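PDB 2OB9: tail assembly chaperone from Enterobacteria phage HK97, which probably acts as a chaperone in assembly of the phage tail, a step of virion morphogenesis. Local coordinates for residues L35-W43 and L108-I116. Residues are numbered along the deposited sequence; the frame is centred on the assembly and turned at random.
Sequences LREPSGEAW and LLKQALDLI
The backbones of 35-43 and 108-116 come closest at L35 and A112, whose CA atoms lie 5.5 Å apart, and no hydrogen bond joins the two segments. L35, near the end of strand 31-36, points at the helix. CD1 of L35 sits 3.6 Å from CB of Q111, and the two side chains cross at about a right angle. L35 CD1 also lies 3.5 Å from the backbone O of L108, an atom already used by A112 N in the helix. A112 faces the strand, and CB of A112 lies 4.2 Å from CB of L35. L115 reaches back along the strand, and its CD1 packs on the backbone between O of L35 and N of E37. The contact joins the antiparallel sheet to helix 103-113, and V23 and L80 of the flanking strands also touch L35. Beyond the strand, P38 and W43 meet L113 and I116. CG of P38 lies over one face of the indole, offset toward the rim, and is 3.7 Å from CD2 of L113. I116 CD1 approaches the ring at its edge, in plane, 3.3 Å from CZ2 of W43. With CG1 of I116 anti to the carbonyl carbon (chi1 -57°), the branch runs toward P38 and W43, and I116 CG1 passes E37 OE1 at 4.0 Å. E37 OE1 forms a salt bridge with NH1 of R107 of a second subunit, and E37 OE2 accepts from R19 N of its own chain. R36 points away from the helix. Its NH1 bonds O of E37 and bridges to D78, tying the turn to helix 61-79.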
ATOM      1  N   LEU A  35       5.179  -6.631 -39.935  1.00 47.45           N
ATOM      2  CA  LEU A  35       4.878  -6.347 -38.549  1.00 48.43           C
ATOM      3  C   LEU A  35       5.546  -7.413 -37.680  1.00 48.75           C
ATOM      4  O   LEU A  35       5.382  -8.612 -37.914  1.00 48.94           O
ATOM      5  CB  LEU A  35       3.336  -6.396 -38.312  1.00 48.04           C
ATOM      6  CG  LEU A  35       2.452  -5.346 -39.010  1.00 47.68           C
ATOM      7  CD1 LEU A  35       0.999  -5.451 -38.553  1.00 46.23           C
ATOM      8  CD2 LEU A  35       2.982  -3.893 -38.828  1.00 44.11           C
ATOM      9  N   ARG A  36       6.288  -6.954 -36.679  1.00 49.06           N
ATOM     10  CA  ARG A  36       6.958  -7.827 -35.727  1.00 49.52           C
ATOM     11  C   ARG A  36       6.386  -7.539 -34.333  1.00 48.41           C
ATOM     12  O   ARG A  36       5.937  -6.451 -34.098  1.00 48.21           O
ATOM     13  CB  ARG A  36       8.493  -7.609 -35.792  1.00 49.38           C
ATOM     14  CG  ARG A  36       9.007  -6.364 -35.090  1.00 50.56           C
ATOM     15  CD  ARG A  36      10.487  -6.536 -35.010  1.00 52.21           C
ATOM     16  NE  ARG A  36      11.377  -5.428 -34.661  1.00 50.32           N
ATOM     17  CZ  ARG A  36      11.378  -4.751 -33.517  1.00 56.44           C
ATOM     18  NH1 ARG A  36      10.393  -4.928 -32.624  1.00 58.56           N
ATOM     19  NH2 ARG A  36      12.342  -3.830 -33.289  1.00 54.69           N
ATOM     20  N   GLU A  37       6.352  -8.529 -33.445  1.00 48.26           N
ATOM     21  CA  GLU A  37       6.066  -8.287 -32.042  1.00 48.06           C
ATOM     22  C   GLU A  37       7.103  -7.280 -31.478  1.00 47.87           C
ATOM     23  O   GLU A  37       8.189  -7.175 -32.011  1.00 47.94           O
ATOM     24  CB  GLU A  37       6.099  -9.594 -31.256  1.00 47.75           C
ATOM     25  CG  GLU A  37       7.483 -10.192 -31.124  1.00 48.90           C
ATOM     26  CD  GLU A  37       7.449 -11.496 -30.370  1.00 51.20           C
ATOM     27  OE1 GLU A  37       6.948 -11.482 -29.227  1.00 51.87           O
ATOM     28  OE2 GLU A  37       7.933 -12.519 -30.908  1.00 53.06           O
ATOM     29  N   PRO A  38       6.746  -6.509 -30.436  1.00 48.47           N
ATOM     30  CA  PRO A  38       7.736  -5.587 -29.886  1.00 49.49           C
ATOM     31  C   PRO A  38       8.880  -6.268 -29.174  1.00 50.59           C
ATOM     32  O   PRO A  38       8.720  -7.367 -28.608  1.00 50.04           O
ATOM     33  CB  PRO A  38       6.932  -4.749 -28.880  1.00 49.87           C
ATOM     34  CG  PRO A  38       5.505  -4.952 -29.293  1.00 50.10           C
ATOM     35  CD  PRO A  38       5.425  -6.335 -29.801  1.00 48.14           C
ATOM     36  N   SER A  39      10.022  -5.594 -29.206  1.00 51.28           N
ATOM     37  CA  SER A  39      11.188  -6.059 -28.541  1.00 53.04           C
ATOM     38  C   SER A  39      10.974  -5.844 -27.056  1.00 53.81           C
ATOM     39  O   SER A  39      10.040  -5.145 -26.651  1.00 53.37           O
ATOM     40  CB  SER A  39      12.440  -5.329 -29.087  1.00 53.49           C
ATOM     41  OG  SER A  39      12.736  -4.161 -28.357  1.00 55.07           O
ATOM     42  N   GLY A  40      11.793  -6.484 -26.221  1.00 54.60           N
ATOM     43  CA  GLY A  40      11.713  -6.210 -24.775  1.00 55.87           C
ATOM     44  C   GLY A  40      12.208  -4.820 -24.393  1.00 56.81           C
ATOM     45  O   GLY A  40      11.877  -4.315 -23.335  1.00 56.42           O
ATOM     46  N   GLU A  41      13.020  -4.224 -25.270  1.00 58.99           N
ATOM     47  CA  GLU A  41      13.505  -2.830 -25.169  1.00 60.49           C
ATOM     48  C   GLU A  41      12.409  -1.812 -25.526  1.00 60.55           C
ATOM     49  O   GLU A  41      12.559  -0.610 -25.269  1.00 61.11           O
ATOM     50  CB  GLU A  41      14.699  -2.626 -26.118  1.00 61.02           C
ATOM     51  CG  GLU A  41      16.060  -2.989 -25.508  1.00 64.86           C
ATOM     52  CD  GLU A  41      16.937  -3.857 -26.406  1.00 68.50           C
ATOM     53  OE1 GLU A  41      16.458  -4.352 -27.467  1.00 70.61           O
ATOM     54  OE2 GLU A  41      18.117  -4.061 -26.025  1.00 70.37           O
ATOM     55  N   ALA A  42      11.323  -2.287 -26.126  1.00 59.73           N
ATOM     56  CA  ALA A  42      10.182  -1.432 -26.439  1.00 58.99           C
ATOM     57  C   ALA A  42       9.053  -1.639 -25.442  1.00 58.68           C
ATOM     58  O   ALA A  42       8.466  -0.681 -24.961  1.00 58.55           O
ATOM     59  CB  ALA A  42       9.711  -1.674 -27.842  1.00 58.45           C
ATOM     60  N   TRP A  43       8.742  -2.883 -25.114  1.00 58.61           N
ATOM     61  CA  TRP A  43       7.815  -3.120 -24.010  1.00 58.99           C
ATOM     62  C   TRP A  43       8.364  -2.457 -22.742  1.00 60.03           C
ATOM     63  O   TRP A  43       7.595  -2.067 -21.862  1.00 59.99           O
ATOM     64  CB  TRP A  43       7.648  -4.603 -23.727  1.00 58.25           C
ATOM     65  CG  TRP A  43       6.760  -5.305 -24.611  1.00 56.92           C
ATOM     66  CD1 TRP A  43       7.082  -6.357 -25.420  1.00 57.60           C
ATOM     67  CD2 TRP A  43       5.373  -5.062 -24.793  1.00 57.34           C
ATOM     68  NE1 TRP A  43       5.970  -6.779 -26.111  1.00 58.43           N
ATOM     69  CE2 TRP A  43       4.906  -5.990 -25.741  1.00 59.36           C
ATOM     70  CE3 TRP A  43       4.473  -4.131 -24.268  1.00 57.95           C
ATOM     71  CZ2 TRP A  43       3.569  -6.017 -26.156  1.00 58.59           C
ATOM     72  CZ3 TRP A  43       3.165  -4.162 -24.692  1.00 55.90           C
ATOM     73  CH2 TRP A  43       2.721  -5.098 -25.601  1.00 56.19           C
ATOM     74  N   LEU A 108      -2.443  -0.863 -37.306  1.00 50.99           N
ATOM     75  CA  LEU A 108      -1.231  -1.657 -37.543  1.00 50.54           C
ATOM     76  C   LEU A 108      -0.561  -2.042 -36.217  1.00 50.52           C
ATOM     77  O   LEU A 108      -0.117  -3.174 -36.080  1.00 51.82           O
ATOM     78  CB  LEU A 108      -0.240  -0.936 -38.505  1.00 49.84           C
ATOM     79  CG  LEU A 108      -0.646  -0.879 -39.988  1.00 48.08           C
ATOM     80  CD1 LEU A 108       0.300  -0.010 -40.775  1.00 45.57           C
ATOM     81  CD2 LEU A 108      -0.715  -2.289 -40.637  1.00 45.11           C
ATOM     82  N   LEU A 109      -0.519  -1.135 -35.241  1.00 49.17           N
ATOM     83  CA  LEU A 109      -0.075  -1.500 -33.914  1.00 48.72           C
ATOM     84  C   LEU A 109      -0.847  -2.702 -33.339  1.00 49.77           C
ATOM     85  O   LEU A 109      -0.215  -3.653 -32.850  1.00 48.65           O
ATOM     86  CB  LEU A 109      -0.115  -0.322 -32.951  1.00 48.10           C
ATOM     87  CG  LEU A 109       0.302  -0.514 -31.471  1.00 48.43           C
ATOM     88  CD1 LEU A 109       1.685  -1.194 -31.348  1.00 43.97           C
ATOM     89  CD2 LEU A 109       0.361   0.853 -30.758  1.00 48.21           C
ATOM     90  N   LYS A 110      -2.186  -2.654 -33.387  1.00 50.12           N
ATOM     91  CA  LYS A 110      -3.024  -3.744 -32.876  1.00 52.24           C
ATOM     92  C   LYS A 110      -2.740  -5.079 -33.532  1.00 52.82           C
ATOM     93  O   LYS A 110      -2.571  -6.069 -32.861  1.00 54.48           O
ATOM     94  CB  LYS A 110      -4.517  -3.409 -32.987  1.00 52.53           C
ATOM     95  CG  LYS A 110      -4.999  -2.596 -31.804  1.00 56.17           C
ATOM     96  CD  LYS A 110      -6.331  -1.965 -32.068  1.00 61.85           C
ATOM     97  CE  LYS A 110      -6.696  -0.982 -30.959  1.00 65.92           C
ATOM     98  NZ  LYS A 110      -7.315  -1.659 -29.773  1.00 67.83           N
ATOM     99  N   GLN A 111      -2.715  -5.092 -34.855  1.00 54.69           N
ATOM    100  CA  GLN A 111      -2.354  -6.249 -35.636  1.00 55.90           C
ATOM    101  C   GLN A 111      -0.999  -6.795 -35.142  1.00 55.46           C
ATOM    102  O   GLN A 111      -0.891  -7.995 -34.890  1.00 55.89           O
ATOM    103  CB  GLN A 111      -2.317  -5.855 -37.111  1.00 55.68           C
ATOM    104  CG  GLN A 111      -2.948  -6.844 -38.068  1.00 58.40           C
ATOM    105  CD  GLN A 111      -2.942  -6.373 -39.524  1.00 59.11           C
ATOM    106  OE1 GLN A 111      -2.972  -7.191 -40.455  1.00 65.70           O
ATOM    107  NE2 GLN A 111      -2.917  -5.064 -39.728  1.00 64.01           N
ATOM    108  N   ALA A 112       0.006  -5.923 -34.940  1.00 54.94           N
ATOM    109  CA  ALA A 112       1.321  -6.372 -34.414  1.00 54.73           C
ATOM    110  C   ALA A 112       1.257  -7.015 -33.008  1.00 54.67           C
ATOM    111  O   ALA A 112       1.893  -8.052 -32.759  1.00 53.75           O
ATOM    112  CB  ALA A 112       2.350  -5.248 -34.431  1.00 54.13           C
ATOM    113  N   LEU A 113       0.496  -6.391 -32.108  1.00 54.70           N
ATOM    114  CA  LEU A 113       0.281  -6.909 -30.753  1.00 55.51           C
ATOM    115  C   LEU A 113      -0.511  -8.224 -30.752  1.00 55.36           C
ATOM    116  O   LEU A 113      -0.349  -8.984 -29.846  1.00 55.58           O
ATOM    117  CB  LEU A 113      -0.361  -5.857 -29.798  1.00 55.11           C
ATOM    118  CG  LEU A 113       0.391  -4.512 -29.664  1.00 55.41           C
ATOM    119  CD1 LEU A 113      -0.294  -3.541 -28.707  1.00 54.05           C
ATOM    120  CD2 LEU A 113       1.833  -4.738 -29.293  1.00 52.18           C
ATOM    121  N   ASP A 114      -1.327  -8.481 -31.776  1.00 56.16           N
ATOM    122  CA  ASP A 114      -1.974  -9.796 -31.995  1.00 58.01           C
ATOM    123  C   ASP A 114      -1.013 -10.993 -32.083  1.00 57.95           C
ATOM    124  O   ASP A 114      -1.422 -12.123 -31.884  1.00 57.79           O
ATOM    125  CB  ASP A 114      -2.810  -9.801 -33.289  1.00 58.62           C
ATOM    126  CG  ASP A 114      -4.219  -9.236 -33.111  1.00 62.71           C
ATOM    127  OD1 ASP A 114      -4.719  -9.137 -31.957  1.00 65.68           O
ATOM    128  OD2 ASP A 114      -4.832  -8.891 -34.158  1.00 65.66           O
ATOM    129  N   LEU A 115       0.247 -10.745 -32.426  1.00 58.37           N
ATOM    130  CA  LEU A 115       1.212 -11.826 -32.628  1.00 58.71           C
ATOM    131  C   LEU A 115       1.625 -12.461 -31.314  1.00 59.86           C
ATOM    132  O   LEU A 115       1.953 -13.640 -31.285  1.00 60.37           O
ATOM    133  CB  LEU A 115       2.453 -11.339 -33.376  1.00 57.51           C
ATOM    134  CG  LEU A 115       2.287 -10.873 -34.818  1.00 55.89           C
ATOM    135  CD1 LEU A 115       3.455 -10.026 -35.191  1.00 53.02           C
ATOM    136  CD2 LEU A 115       2.168 -12.045 -35.743  1.00 59.13           C
ATOM    137  N   ILE A 116       1.623 -11.671 -30.246  1.00 61.47           N
ATOM    138  CA  ILE A 116       1.950 -12.155 -28.912  1.00 63.80           C
ATOM    139  C   ILE A 116       0.790 -12.978 -28.360  1.00 65.34           C
ATOM    140  O   ILE A 116       1.016 -13.916 -27.587  1.00 66.12           O
ATOM    141  CB  ILE A 116       2.196 -10.999 -27.944  1.00 64.10           C
ATOM    142  CG1 ILE A 116       3.306 -10.099 -28.457  1.00 63.46           C
ATOM    143  CG2 ILE A 116       2.524 -11.500 -26.542  1.00 64.72           C
ATOM    144  CD1 ILE A 116       3.072  -8.688 -28.051  1.00 66.14           C
TER